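Local coordinates for protein flavin reductase (Uncultured bacterium, PDB 5CHO) that binds FAD and probably reduces it with a nicotinamide cofactor, supplying reduced flavin to the tryptophan halogenase of a bacterial two-component system, at residues Gly47-Thr52 / Met61-Phe66; Gly97-Ala102 / Ala137-Gly142; Cys79-Ala84 / Gly158-Phe163. All coordinates share one frame; numbering follows the deposited sequence.

Contact 1 of 3, residues Gly47-Thr52 / Met61-Phe66; sequences GVTVVT and MTANSF. With FAD (flavin-adenine dinucleotide), chain I.
Two donors from one residue, Thr-49, converge on the carbonyl oxygen of Ala-63: backbone N lies 2.8 Å from Ala-63 O, nearly in line with the C=O, and the hydroxyl OG1 also stands 2.8 Å from Ala-63 O, tilted from the carbonyl plane. The hydroxyl reaches it because chi1 of 78° sets OG1 between backbone N and carbonyl carbon, which sends CG2 to Phe-66, 3.7 Å from Phe-66 CB. A valine in place of this threonine would probably leave Ala-63 O with the backbone N-H as its one donor from this strand. Ala-63 N returns a bond to Thr-49 O, and Val-51 and Met-61 form the next hydrogen-bonded pair of this antiparallel hairpin. On the side-chain face shared by these two pairs, Val-51 CG2 meets Ala-63 CB at 3.8 Å. On the other face, with Val-50, the Thr-62 methyl CG2 touches Val-48 CG1, and the Thr-62 hydroxyl is bonded to Ala-109 O. The outer edge of 61-66 holds the flavin: Asn-64 N donates to FAD N5 at 3.0 Å, and Thr-62 O accepts from the ribityl O2' at 2.7 Å. Strand 95-100 pairs with the other edge of strand 46-53, strand 74-81 packs on Val-51 and Phe-66, and the Phe-66 ring meets Phe-44 of the second subunit edge-to-face.

Contact 2 of 3, residues Gly97-Ala102 / Ala137-Gly142; sequences GVSVLA and APLARG
Strand 95-100 of the main antiparallel sheet of the flavin reductase-like domain, consistent with the FMN-binding split beta-barrel of this family, is overlaid here by 138-140, a strand of a separate two-stranded sheet with 129-131. The short strand segments run almost parallel, 5° apart, with their axes 6.4 Å from each other at closest approach. This spacing goes with packing through side chains and one water, and no backbone ladder joins the pair. Ser-99 is the polar centre. Its chi1 of -49° places OG beside its own backbone N and anti to the carbonyl carbon, and from there the hydroxyl reaches over to Ala-140. Van der Waals packing surrounds that link. Leu-139 lays its CD2 branch along the strand, 3.7 Å from Ser-99 OG and 4.1 Å from Gly-97 CA, while Ala-137 CB sits 3.5 Å from Gly-97 N. At the far end Ala-102 CB rests against Gly-142 O, which is itself bonded to Arg-176. Trp-146 on strand 145-157 touches both Ser-99 and Leu-139, and its NE1 is bonded to Ala-140 O; Thr-52 OG1 on strand 46-53 is bonded to Pro-138 O. Ser-99 OG is thus tied twice to 138-140, once directly and once through a water: Ala-140 N donates to Ser-99 OG at 3.1 Å with an N-H...O angle of 163°, and the water, a short 2.5 Å from Ser-99 OG in a bond of open direction, donates to Pro-138 O at 3.0 Å.

Contact 3 of 3, residues Cys79-Ala84 / Gly158-Phe163; sequences CVECDA and GDHSIF. With FAD (flavin-adenine dinucleotide), chain I.
Strands 79-81 and 160-163 run antiparallel, their short axes 148° apart, with Val-80 and Ser-161 as the hydrogen-bonded pair: Val-80 N donates to Ser-161 O and Ser-161 N to Val-80 O. Two residues on, Cys-82 N donates to Asp-159 O at 2.9 Å, as 79-84 enters the type I turn from Glu-81 to Ala-84. His-160 lays its ring over strand 79-81, chi1 of -78° putting CG beside its backbone N. One face of the imidazole then lies against Glu-81, whose CB makes a CH-pi contact 4.2 Å from the His-160 ring centroid; Cys-79 O approaches the ring edge. The ring's rotation is held by His-160 ND1, which donates to Asp-159 OD1 at 2.6 Å, almost in the ring plane and on the anti side of the carboxylate, though well out of its plane. Asp-159 OD2 accepts from backbone N-H groups of Leu-71 and Asp-72 of the second subunit, tying the pair to the dimer interface. Val-80 CB meets Phe-163 CE1 at 3.7 Å, the side chains crossing at about a right angle, and Cys-79 SG packs on Ile-162 CG1. Strand 79-81 also reads the pyrimidine end of the flavin: FAD N3 donates to Cys-79 O at 2.6 Å, and Glu-81 N donates to FAD O2 at 2.9 Å in a virtually straight bond of 177°. This pairing matches the imide edge of the isoalloxazine, and the N-H at O2 would probably help stabilise negative charge that gathers at N1 and O2 on reduction.

Overall arrangement
Contacts 1 and 3 hold the same FAD: 61-66 lies against one face of the ring system and meets N5, O4 and the ribityl chain, while 79-84 meets the N3/O2 edge. Their centres are 13 Å apart, and they join directly where Ser-65 OG is probably hydrogen-bonded to Cys-79 N, 2.7 Å away, and where Met-61 CE packs on Val-80 CG1. Contact 2 backs contact 1, with centres 9 Å apart; Thr-52 O and Gly-97 N, at 2.7 Å, link neighbouring strands of the main sheet. Contacts 2 and 3 lie on opposite sides of the chain's centre, about 21 Å between centres, without touching. Contacts 1 and 3 also reach the second subunit.

Contact 1 of 3, residues Gly47-Thr52 / Met61-Phe66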
loop_
_atom_site.group_PDB
_atom_site.type_symbol
_atom_site.label_atom_id
_atom_site.label_comp_id
_atom_site.label_asym_id
_atom_site.label_seq_id
_atom_site.Cartn_x
_atom_site.Cartn_y
_atom_site.Cartn_z
ATOM N N GLY A 47 -5.381 4.175 -2.999
ATOM C CA GLY A 47 -6.715 4.517 -2.545
ATOM C C GLY A 47 -6.572 5.256 -1.226
ATOM O O GLY A 47 -5.464 5.623 -0.832
ATOM N N VAL A 48 -7.681 5.478 -0.534
ATOM C CA VAL A 48 -7.630 6.158 0.758
ATOM C C VAL A 48 -8.595 5.509 1.730
ATOM O O VAL A 48 -9.732 5.206 1.367
ATOM C CB VAL A 48 -7.982 7.650 0.644
ATOM C CG1 VAL A 48 -7.692 8.352 1.964
ATOM C CG2 VAL A 48 -7.198 8.302 -0.479
ATOM N N THR A 49 -8.134 5.281 2.958
ATOM C CA THR A 49 -8.990 4.734 4.013
ATOM C C THR A 49 -9.114 5.647 5.223
ATOM O O THR A 49 -8.361 6.609 5.381
ATOM C CB THR A 49 -8.475 3.380 4.541
ATOM O OG1 THR A 49 -7.387 3.609 5.441
ATOM C CG2 THR A 49 -8.008 2.481 3.414
ATOM N N VAL A 50 -10.088 5.329 6.067
ATOM C CA VAL A 50 -10.141 5.859 7.420
ATOM C C VAL A 50 -10.031 4.705 8.408
ATOM O O VAL A 50 -10.864 3.801 8.422
ATOM C CB VAL A 50 -11.429 6.651 7.681
ATOM C CG1 VAL A 50 -11.551 6.989 9.157
ATOM C CG2 VAL A 50 -11.434 7.919 6.852
ATOM N N VAL A 51 -8.980 4.750 9.219
ATOM C CA VAL A 51 -8.747 3.774 10.272
ATOM C C VAL A 51 -9.380 4.263 11.569
ATOM O O VAL A 51 -9.188 5.417 11.950
ATOM C CB VAL A 51 -7.240 3.540 10.470
ATOM C CG1 VAL A 51 -6.979 2.610 11.637
ATOM C CG2 VAL A 51 -6.623 3.003 9.185
ATOM N N THR A 52 -10.148 3.401 12.235
ATOM C CA THR A 52 -10.905 3.803 13.422
ATOM C C THR A 52 -10.798 2.797 14.567
ATOM O O THR A 52 -10.543 1.614 14.342
ATOM C CB THR A 52 -12.399 3.979 13.094
ATOM O OG1 THR A 52 -12.983 2.703 12.805
ATOM C CG2 THR A 52 -12.584 4.898 11.901
ATOM N N MET A 61 -8.631 8.246 11.945
ATOM C CA MET A 61 -7.551 8.915 11.236
ATOM C C MET A 61 -7.521 8.433 9.789
ATOM O O MET A 61 -7.944 7.317 9.480
ATOM C CB MET A 61 -6.200 8.658 11.914
ATOM C CG MET A 61 -5.775 7.196 11.925
ATOM S SD MET A 61 -4.521 6.752 10.708
ATOM C CE MET A 61 -3.045 7.462 11.424
ATOM N N THR A 62 -7.023 9.293 8.910
ATOM C CA THR A 62 -6.956 8.984 7.495
ATOM C C THR A 62 -5.635 8.282 7.185
ATOM O O THR A 62 -4.565 8.729 7.597
ATOM C CB THR A 62 -7.102 10.255 6.639
ATOM O OG1 THR A 62 -8.421 10.792 6.792
ATOM C CG2 THR A 62 -6.840 9.949 5.174
ATOM N N ALA A 63 -5.724 7.172 6.464
ATOM C CA ALA A 63 -4.548 6.372 6.136
ATOM C C ALA A 63 -4.606 5.862 4.704
ATOM O O ALA A 63 -5.654 5.409 4.247
ATOM C CB ALA A 63 -4.418 5.208 7.098
ATOM N N ASN A 64 -3.480 5.952 4.000
ATOM C CA ASN A 64 -3.349 5.368 2.667
ATOM C C ASN A 64 -2.274 4.280 2.641
ATOM O O ASN A 64 -1.959 3.729 1.586
ATOM C CB ASN A 64 -3.046 6.456 1.625
ATOM C CG ASN A 64 -1.592 6.907 1.634
ATOM O OD1 ASN A 64 -0.895 6.802 2.644
ATOM N ND2 ASN A 64 -1.136 7.439 0.503
ATOM N N SER A 65 -1.719 3.974 3.812
ATOM C CA SER A 65 -0.703 2.933 3.931
ATOM C C SER A 65 -1.340 1.552 4.073
ATOM O O SER A 65 -0.651 0.563 4.326
ATOM C CB SER A 65 0.207 3.203 5.130
ATOM O OG SER A 65 -0.530 3.165 6.340
ATOM N N PHE A 66 -2.659 1.495 3.915
ATOM C CA PHE A 66 -3.390 0.241 4.019
ATOM C C PHE A 66 -2.966 -0.714 2.908
ATOM O O PHE A 66 -2.875 -0.324 1.746
ATOM C CB PHE A 66 -4.895 0.496 3.959
ATOM C CG PHE A 66 -5.723 -0.761 3.928
ATOM C CD1 PHE A 66 -6.068 -1.414 5.096
ATOM C CD2 PHE A 66 -6.156 -1.285 2.724
ATOM C CE1 PHE A 66 -6.834 -2.566 5.059
ATOM C CE2 PHE A 66 -6.918 -2.434 2.680
ATOM C CZ PHE A 66 -7.257 -3.077 3.848
HETATM P PA FAD I . -2.366 13.139 15.526
HETATM O O1A FAD I . -2.565 13.211 17.014
HETATM O O2A FAD I . -3.315 14.032 14.830
HETATM O O5B FAD I . -0.861 13.600 15.150
HETATM C C5B FAD I . -0.508 13.694 13.764
HETATM C C4B FAD I . 0.852 14.467 13.599
HETATM O O4B FAD I . 0.673 15.711 13.884
HETATM C C3B FAD I . 1.878 13.935 14.593
HETATM O O3B FAD I . 3.134 13.849 14.011
HETATM C C2B FAD I . 1.888 14.950 15.735
HETATM O O2B FAD I . 3.311 15.149 16.257
HETATM C C1B FAD I . 1.478 16.058 15.228
HETATM N N9A FAD I . 0.608 16.710 16.136
HETATM C C8A FAD I . -0.747 16.708 16.124
HETATM N N7A FAD I . -1.174 17.455 17.174
HETATM C C5A FAD I . -0.081 17.913 17.833
HETATM C C6A FAD I . 0.065 18.703 18.963
HETATM N N6A FAD I . -0.874 19.355 19.864
HETATM N N1A FAD I . 1.302 19.017 19.414
HETATM C C2A FAD I . 2.414 18.553 18.762
HETATM N N3A FAD I . 2.275 17.765 17.649
HETATM C C4A FAD I . 1.024 17.450 17.189
HETATM N N1 FAD I . -0.723 9.135 8.734
HETATM C C2 FAD I . -0.121 7.878 9.174
HETATM O O2 FAD I . 0.402 7.797 10.292
HETATM N N3 FAD I . -0.128 6.716 8.292
HETATM C C4 FAD I . -0.727 6.816 7.000
HETATM O O4 FAD I . -0.733 5.897 6.310
HETATM C C4X FAD I . -1.339 8.111 6.561
HETATM N N5 FAD I . -1.943 8.235 5.270
HETATM C C5X FAD I . -2.558 9.517 4.844
HETATM C C6 FAD I . -3.163 9.639 3.557
HETATM C C7 FAD I . -3.735 10.856 3.160
HETATM C C7M FAD I . -4.295 10.632 1.722
HETATM C C8 FAD I . -3.710 11.940 4.040
HETATM C C8M FAD I . -4.383 13.237 3.479
HETATM C C9 FAD I . -3.116 11.814 5.303
HETATM C C9A FAD I . -2.534 10.605 5.710
HETATM N N10 FAD I . -1.919 10.492 7.031
HETATM C C10 FAD I . -1.323 9.237 7.442
HETATM C "C1'" FAD I . -1.880 11.649 7.972
HETATM C "C2'" FAD I . -2.862 11.425 9.139
HETATM O "O2'" FAD I . -4.139 11.199 8.625
HETATM C "C3'" FAD I . -2.854 12.662 10.005
HETATM O "O3'" FAD I . -1.590 12.818 10.571
HETATM C "C4'" FAD I . -3.898 12.549 11.120
HETATM O "O4'" FAD I . -4.063 13.774 11.709
HETATM C "C5'" FAD I . -3.422 11.539 12.185
HETATM O "O5'" FAD I . -4.391 11.445 13.221
HETATM P P FAD I . -3.927 10.972 14.698
HETATM O O1P FAD I . -4.948 11.428 15.708
HETATM O O2P FAD I . -3.774 9.447 14.736
HETATM O O3P FAD I . -2.544 11.646 15.012
#

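Contact 2 of 3, residues Gly97-Ala102 / Ala137-Gly142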
loop_
_atom_site.group_PDB
_atom_site.type_symbol
_atom_site.label_atom_id
_atom_site.label_comp_id
_atom_site.label_asym_id
_atom_site.label_seq_id
_atom_site.Cartn_x
_atom_site.Cartn_y
_atom_site.Cartn_z
ATOM N N GLY A 97 -11.180 -0.594 12.889
ATOM C CA GLY A 97 -11.939 -0.629 11.654
ATOM C C GLY A 97 -11.172 0.043 10.534
ATOM O O GLY A 97 -10.289 0.862 10.778
ATOM N N VAL A 98 -11.504 -0.329 9.304
ATOM C CA VAL A 98 -10.934 0.290 8.116
ATOM C C VAL A 98 -12.046 0.483 7.094
ATOM O O VAL A 98 -12.767 -0.464 6.783
ATOM C CB VAL A 98 -9.802 -0.579 7.511
ATOM C CG1 VAL A 98 -9.234 0.052 6.246
ATOM C CG2 VAL A 98 -8.696 -0.832 8.538
ATOM N N SER A 99 -12.190 1.704 6.585
ATOM C CA SER A 99 -13.177 1.997 5.548
ATOM C C SER A 99 -12.476 2.533 4.313
ATOM O O SER A 99 -11.749 3.516 4.390
ATOM C CB SER A 99 -14.216 3.011 6.038
ATOM O OG SER A 99 -14.738 2.655 7.303
ATOM N N VAL A 100 -12.716 1.894 3.174
ATOM C CA VAL A 100 -12.101 2.304 1.923
ATOM C C VAL A 100 -12.994 3.362 1.288
ATOM O O VAL A 100 -14.180 3.129 1.054
ATOM C CB VAL A 100 -11.905 1.099 0.985
ATOM C CG1 VAL A 100 -11.366 1.539 -0.368
ATOM C CG2 VAL A 100 -10.971 0.090 1.631
ATOM N N LEU A 101 -12.420 4.523 0.997
ATOM C CA LEU A 101 -13.232 5.692 0.678
ATOM C C LEU A 101 -13.572 5.833 -0.796
ATOM O O LEU A 101 -12.724 5.656 -1.671
ATOM C CB LEU A 101 -12.523 6.960 1.151
ATOM C CG LEU A 101 -12.328 7.072 2.666
ATOM C CD1 LEU A 101 -11.619 8.370 3.004
ATOM C CD2 LEU A 101 -13.661 6.968 3.408
ATOM N N ALA A 102 -14.836 6.162 -1.047
ATOM C CA ALA A 102 -15.311 6.513 -2.379
ATOM C C ALA A 102 -14.863 7.922 -2.749
ATOM O O ALA A 102 -14.435 8.692 -1.890
ATOM C CB ALA A 102 -16.819 6.399 -2.449
ATOM N N ALA A 137 -16.009 -0.489 16.181
ATOM C CA ALA A 137 -15.250 0.577 15.537
ATOM C C ALA A 137 -16.129 1.307 14.519
ATOM O O ALA A 137 -16.909 0.668 13.808
ATOM C CB ALA A 137 -14.009 0.020 14.860
ATOM N N PRO A 138 -16.017 2.644 14.444
ATOM C CA PRO A 138 -16.797 3.332 13.411
ATOM C C PRO A 138 -16.401 2.939 11.989
ATOM O O PRO A 138 -15.216 2.832 11.670
ATOM C CB PRO A 138 -16.499 4.814 13.668
ATOM C CG PRO A 138 -16.085 4.881 15.091
ATOM C CD PRO A 138 -15.379 3.591 15.376
ATOM N N LEU A 139 -17.412 2.729 11.151
ATOM C CA LEU A 139 -17.222 2.441 9.738
ATOM C C LEU A 139 -18.045 3.440 8.937
ATOM O O LEU A 139 -19.226 3.648 9.217
ATOM C CB LEU A 139 -17.637 1.001 9.420
ATOM C CG LEU A 139 -16.838 -0.090 10.136
ATOM C CD1 LEU A 139 -17.534 -1.435 10.011
ATOM C CD2 LEU A 139 -15.435 -0.173 9.554
ATOM N N ALA A 140 -17.415 4.061 7.946
ATOM C CA ALA A 140 -18.053 5.128 7.187
ATOM C C ALA A 140 -19.055 4.598 6.165
ATOM O O ALA A 140 -18.715 3.780 5.308
ATOM C CB ALA A 140 -17.003 5.979 6.497
ATOM N N ARG A 141 -20.292 5.068 6.271
ATOM C CA ARG A 141 -21.326 4.771 5.294
ATOM C C ARG A 141 -20.944 5.359 3.938
ATOM O O ARG A 141 -20.360 6.440 3.868
ATOM C CB ARG A 141 -22.663 5.335 5.772
ATOM C CG ARG A 141 -23.129 4.715 7.070
ATOM C CD ARG A 141 -24.596 4.948 7.334
ATOM N NE ARG A 141 -24.993 4.345 8.602
ATOM C CZ ARG A 141 -25.335 3.068 8.752
ATOM N NH1 ARG A 141 -25.340 2.239 7.713
ATOM N NH2 ARG A 141 -25.672 2.615 9.952
ATOM N N GLY A 142 -21.267 4.644 2.866
ATOM C CA GLY A 142 -20.940 5.095 1.525
ATOM C C GLY A 142 -19.557 4.663 1.077
ATOM O O GLY A 142 -19.155 4.943 -0.052
HETATM O O HOH W 1 -13.348 2.649 9.383
#

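Contact 3 of 3, residues Cys79-Ala84 / Gly158-Phe163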
loop_
_atom_site.group_PDB
_atom_site.type_symbol
_atom_site.label_atom_id
_atom_site.label_comp_id
_atom_site.label_asym_id
_atom_site.label_seq_id
_atom_site.Cartn_x
_atom_site.Cartn_y
_atom_site.Cartn_z
ATOM N N CYS A 79 0.381 1.530 8.303
ATOM C CA CYS A 79 1.533 2.154 8.943
ATOM C C CYS A 79 1.105 3.446 9.620
ATOM O O CYS A 79 0.566 4.344 8.975
ATOM C CB CYS A 79 2.640 2.426 7.929
ATOM S SG CYS A 79 3.165 0.959 7.021
ATOM N N VAL A 80 1.349 3.533 10.924
ATOM C CA VAL A 80 0.937 4.691 11.705
ATOM C C VAL A 80 2.125 5.350 12.397
ATOM O O VAL A 80 2.912 4.697 13.084
ATOM C CB VAL A 80 -0.126 4.306 12.753
ATOM C CG1 VAL A 80 -0.629 5.542 13.490
ATOM C CG2 VAL A 80 -1.274 3.578 12.079
ATOM N N GLU A 81 2.235 6.655 12.178
ATOM C CA GLU A 81 3.230 7.511 12.811
ATOM C C GLU A 81 3.314 7.280 14.316
ATOM O O GLU A 81 2.290 7.165 14.984
ATOM C CB GLU A 81 2.876 8.971 12.536
ATOM C CG GLU A 81 4.045 9.902 12.354
ATOM C CD GLU A 81 3.603 11.348 12.349
ATOM O OE1 GLU A 81 2.554 11.645 11.738
ATOM O OE2 GLU A 81 4.296 12.188 12.959
ATOM N N CYS A 82 4.534 7.203 14.841
ATOM C CA CYS A 82 4.735 6.956 16.265
ATOM C C CYS A 82 4.110 8.060 17.114
ATOM O O CYS A 82 3.534 7.787 18.165
ATOM C CB CYS A 82 6.223 6.826 16.593
ATOM S SG CYS A 82 6.890 5.149 16.336
ATOM N N ASP A 83 4.233 9.301 16.654
ATOM C CA ASP A 83 3.720 10.453 17.389
ATOM C C ASP A 83 2.226 10.693 17.205
ATOM O O ASP A 83 1.666 11.605 17.818
ATOM C CB ASP A 83 4.459 11.717 16.949
ATOM C CG ASP A 83 5.952 11.632 17.171
ATOM O OD1 ASP A 83 6.384 10.830 18.024
ATOM O OD2 ASP A 83 6.695 12.366 16.484
ATOM N N ALA A 84 1.574 9.881 16.380
ATOM C CA ALA A 84 0.151 10.065 16.133
ATOM C C ALA A 84 -0.673 9.401 17.222
ATOM O O ALA A 84 -0.293 8.363 17.756
ATOM C CB ALA A 84 -0.221 9.517 14.761
ATOM N N GLY A 158 10.940 2.530 11.996
ATOM C CA GLY A 158 11.391 3.908 12.057
ATOM C C GLY A 158 10.398 4.813 12.766
ATOM O O GLY A 158 9.980 4.525 13.887
ATOM N N ASP A 159 10.015 5.909 12.117
ATOM C CA ASP A 159 9.117 6.881 12.737
ATOM C C ASP A 159 7.644 6.455 12.621
ATOM O O ASP A 159 6.742 7.184 13.037
ATOM C CB ASP A 159 9.339 8.274 12.133
ATOM C CG ASP A 159 9.109 8.324 10.628
ATOM O OD1 ASP A 159 8.277 7.554 10.101
ATOM O OD2 ASP A 159 9.766 9.154 9.971
ATOM N N HIS A 160 7.418 5.278 12.042
ATOM C CA HIS A 160 6.099 4.645 12.017
ATOM C C HIS A 160 6.187 3.278 12.673
ATOM O O HIS A 160 7.279 2.753 12.888
ATOM C CB HIS A 160 5.569 4.473 10.588
ATOM C CG HIS A 160 5.006 5.720 9.982
ATOM N ND1 HIS A 160 5.756 6.854 9.766
ATOM C CD2 HIS A 160 3.768 5.989 9.501
ATOM C CE1 HIS A 160 4.997 7.778 9.200
ATOM N NE2 HIS A 160 3.787 7.278 9.033
ATOM N N SER A 161 5.032 2.704 12.987
ATOM C CA SER A 161 4.946 1.285 13.300
ATOM C C SER A 161 4.018 0.631 12.294
ATOM O O SER A 161 3.057 1.250 11.840
ATOM C CB SER A 161 4.443 1.053 14.726
ATOM O OG SER A 161 5.417 1.440 15.678
ATOM N N ILE A 162 4.307 -0.620 11.953
ATOM C CA ILE A 162 3.451 -1.392 11.064
ATOM C C ILE A 162 2.482 -2.218 11.895
ATOM O O ILE A 162 2.891 -3.125 12.618
ATOM C CB ILE A 162 4.275 -2.317 10.145
ATOM C CG1 ILE A 162 5.227 -1.488 9.275
ATOM C CG2 ILE A 162 3.358 -3.145 9.255
ATOM C CD1 ILE A 162 6.384 -2.284 8.695
ATOM N N PHE A 163 1.195 -1.905 11.780
ATOM C CA PHE A 163 0.165 -2.600 12.540
ATOM C C PHE A 163 -0.487 -3.659 11.664
ATOM O O PHE A 163 -1.177 -3.329 10.703
ATOM C CB PHE A 163 -0.897 -1.622 13.053
ATOM C CG PHE A 163 -0.403 -0.692 14.122
ATOM C CD1 PHE A 163 0.315 0.442 13.794
ATOM C CD2 PHE A 163 -0.652 -0.955 15.456
ATOM C CE1 PHE A 163 0.770 1.300 14.775
ATOM C CE2 PHE A 163 -0.201 -0.101 16.441
ATOM C CZ PHE A 163 0.514 1.029 16.098
HETATM P PA FAD I . -2.366 13.139 15.526
HETATM O O1A FAD I . -2.565 13.211 17.014
HETATM O O2A FAD I . -3.315 14.032 14.830
HETATM O O5B FAD I . -0.861 13.600 15.150
HETATM C C5B FAD I . -0.508 13.694 13.764
HETATM C C4B FAD I . 0.852 14.467 13.599
HETATM O O4B FAD I . 0.673 15.711 13.884
HETATM C C3B FAD I . 1.878 13.935 14.593
HETATM O O3B FAD I . 3.134 13.849 14.011
HETATM C C2B FAD I . 1.888 14.950 15.735
HETATM O O2B FAD I . 3.311 15.149 16.257
HETATM C C1B FAD I . 1.478 16.058 15.228
HETATM N N9A FAD I . 0.608 16.710 16.136
HETATM C C8A FAD I . -0.747 16.708 16.124
HETATM N N7A FAD I . -1.174 17.455 17.174
HETATM C C5A FAD I . -0.081 17.913 17.833
HETATM C C6A FAD I . 0.065 18.703 18.963
HETATM N N6A FAD I . -0.874 19.355 19.864
HETATM N N1A FAD I . 1.302 19.017 19.414
HETATM C C2A FAD I . 2.414 18.553 18.762
HETATM N N3A FAD I . 2.275 17.765 17.649
HETATM C C4A FAD I . 1.024 17.450 17.189
HETATM N N1 FAD I . -0.723 9.135 8.734
HETATM C C2 FAD I . -0.121 7.878 9.174
HETATM O O2 FAD I . 0.402 7.797 10.292
HETATM N N3 FAD I . -0.128 6.716 8.292
HETATM C C4 FAD I . -0.727 6.816 7.000
HETATM O O4 FAD I . -0.733 5.897 6.310
HETATM C C4X FAD I . -1.339 8.111 6.561
HETATM N N5 FAD I . -1.943 8.235 5.270
HETATM C C5X FAD I . -2.558 9.517 4.844
HETATM C C6 FAD I . -3.163 9.639 3.557
HETATM C C7 FAD I . -3.735 10.856 3.160
HETATM C C7M FAD I . -4.295 10.632 1.722
HETATM C C8 FAD I . -3.710 11.940 4.040
HETATM C C8M FAD I . -4.383 13.237 3.479
HETATM C C9 FAD I . -3.116 11.814 5.303
HETATM C C9A FAD I . -2.534 10.605 5.710
HETATM N N10 FAD I . -1.919 10.492 7.031
HETATM C C10 FAD I . -1.323 9.237 7.442
HETATM C "C1'" FAD I . -1.880 11.649 7.972
HETATM C "C2'" FAD I . -2.862 11.425 9.139
HETATM O "O2'" FAD I . -4.139 11.199 8.625
HETATM C "C3'" FAD I . -2.854 12.662 10.005
HETATM O "O3'" FAD I . -1.590 12.818 10.571
HETATM C "C4'" FAD I . -3.898 12.549 11.120
HETATM O "O4'" FAD I . -4.063 13.774 11.709
HETATM C "C5'" FAD I . -3.422 11.539 12.185
HETATM O "O5'" FAD I . -4.391 11.445 13.221
HETATM P P FAD I . -3.927 10.972 14.698
HETATM O O1P FAD I . -4.948 11.428 15.708
HETATM O O2P FAD I . -3.774 9.447 14.736
HETATM O O3P FAD I . -2.544 11.646 15.012
#